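Side-chain contact in MaoC family protein (Mycobacterium tuberculosis H37Rv, PDB 3KHP), which probably dehydrates 3-hydroxyacyl thioesters, or hydrates the matching enoyl thioesters: residues G57-A60 with F61-N65. Sequence-based numbering, arbitrary orientation.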
loop_
_atom_site.group_PDB
_atom_site.type_symbol
_atom_site.label_atom_id
_atom_site.label_comp_id
_atom_site.label_asym_id
_atom_site.label_seq_id
_atom_site.Cartn_x
_atom_site.Cartn_y
_atom_site.Cartn_z
ATOM N N GLY A 57 -2.317 6.970 -14.066
ATOM C CA GLY A 57 -3.313 7.216 -15.085
ATOM C C GLY A 57 -4.552 7.838 -14.534
ATOM O O GLY A 57 -5.375 8.400 -15.285
ATOM N N ASP A 58 -4.693 7.812 -13.205
ATOM C CA ASP A 58 -5.909 8.373 -12.622
ATOM C C ASP A 58 -5.583 9.049 -11.332
ATOM O O ASP A 58 -5.936 8.579 -10.252
ATOM C CB ASP A 58 -7.025 7.285 -12.432
ATOM C CG ASP A 58 -6.590 6.117 -11.525
ATOM O OD1 ASP A 58 -7.432 5.193 -11.247
ATOM O OD2 ASP A 58 -5.404 6.132 -11.094
ATOM N N LEU A 59 -5.021 10.225 -11.464
ATOM C CA LEU A 59 -4.440 10.966 -10.372
ATOM C C LEU A 59 -5.418 11.488 -9.363
ATOM O O LEU A 59 -5.050 11.881 -8.264
ATOM C CB LEU A 59 -3.645 12.146 -10.934
ATOM C CG LEU A 59 -2.434 11.772 -11.791
ATOM C CD1 LEU A 59 -1.875 13.028 -12.455
ATOM C CD2 LEU A 59 -1.405 11.049 -10.927
ATOM N N ALA A 60 -6.656 11.528 -9.741
ATOM C CA ALA A 60 -7.758 11.831 -8.831
ATOM C C ALA A 60 -7.892 10.810 -7.718
ATOM O O ALA A 60 -8.327 11.137 -6.641
ATOM C CB ALA A 60 -9.045 11.880 -9.668
ATOM N N PHE A 61 -7.494 9.568 -7.963
ATOM C CA PHE A 61 -7.549 8.499 -6.944
ATOM C C PHE A 61 -6.222 8.269 -6.246
ATOM O O PHE A 61 -6.223 7.825 -5.091
ATOM C CB PHE A 61 -8.061 7.210 -7.579
ATOM C CG PHE A 61 -9.418 7.373 -8.179
ATOM C CD1 PHE A 61 -10.516 7.635 -7.380
ATOM C CD2 PHE A 61 -9.604 7.323 -9.517
ATOM C CE1 PHE A 61 -11.787 7.826 -7.935
ATOM C CE2 PHE A 61 -10.859 7.511 -10.070
ATOM C CZ PHE A 61 -11.942 7.780 -9.281
ATOM N N THR A 62 -5.102 8.626 -6.901
ATOM C CA THR A 62 -3.767 8.380 -6.317
ATOM C C THR A 62 -2.987 9.620 -5.820
ATOM O O THR A 62 -1.863 9.503 -5.320
ATOM C CB THR A 62 -2.950 7.622 -7.319
ATOM O OG1 THR A 62 -2.980 8.320 -8.580
ATOM C CG2 THR A 62 -3.577 6.237 -7.510
ATOM N N THR A 63 -3.588 10.799 -5.936
ATOM C CA THR A 63 -2.986 12.012 -5.426
ATOM C C THR A 63 -4.032 12.967 -4.854
ATOM O O THR A 63 -5.189 13.016 -5.320
ATOM C CB THR A 63 -2.188 12.792 -6.514
ATOM O OG1 THR A 63 -3.092 13.295 -7.534
ATOM C CG2 THR A 63 -1.074 11.919 -7.125
ATOM N N GLU A 64 -3.584 13.750 -3.876
ATOM C CA GLU A 64 -4.416 14.734 -3.209
ATOM C C GLU A 64 -4.088 16.186 -3.533
ATOM O O GLU A 64 -4.902 17.073 -3.206
ATOM C CB GLU A 64 -4.323 14.556 -1.703
ATOM C CG GLU A 64 -3.164 15.205 -1.021
ATOM C CD GLU A 64 -1.829 14.520 -1.286
ATOM O OE1 GLU A 64 -1.716 13.673 -2.197
ATOM O OE2 GLU A 64 -0.878 14.869 -0.568
ATOM N N ASN A 65 -2.900 16.433 -4.098
ATOM C CA ASN A 65 -2.376 17.791 -4.283
ATOM C C ASN A 65 -1.922 18.084 -5.701
ATOM O O ASN A 65 -1.075 18.937 -5.910
ATOM C CB ASN A 65 -1.247 18.101 -3.290
ATOM C CG ASN A 65 -0.087 17.172 -3.400
ATOM O OD1 ASN A 65 -0.134 16.141 -4.110
ATOM N ND2 ASN A 65 0.991 17.502 -2.670
#
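Phe61 meets Asp58 at both backbone and side chain, and the pair illustrates how a short helix is closed by two carbonyl oxygens, each accepting two bonds. Phe61 N donates to Asp58 O at 2.9 Å, the donor standing above the carbonyl plane; this i to i+3 bond is the kind found in a 3-10 turn. With CG anti to its own carbonyl carbon (chi1 -59°), the ring of Phe61 comes back beside Asp58. There the CB of Asp58 lies in plane at the ring's edge, OD1 of Asp58 approaches CD2 of Phe61 to 3.5 Å, and carboxylate and ring are turned 67° apart. Asp58 holds the N-cap position without a side-chain capping bond; its OD2 bonds weakly to Gly55 N. Thr62 adds a weak, longer N-H bond to the same Asp58 O; its OG1 packs 3.5 Å from Leu59 CA while bonding to Gly55 O. Thr63 is the first residue past the helix to leave helical backbone angles. The Thr63 hydroxyl OG1, also hydrogen-bonded to Ser66 OG, donates to Leu59 O at 2.5 Å, a shortness doubtful in detail, and Thr63 N adds a weak bond to that oxygen. Glu64 forms salt bridges with Arg203 and Arg208 of the second subunit, which Leu59, Thr62 and Thr63 also touch. Within the chain, Phe61 and Thr62 pack on helix 42-51, Phe61 and Asp58 on helix 231-245.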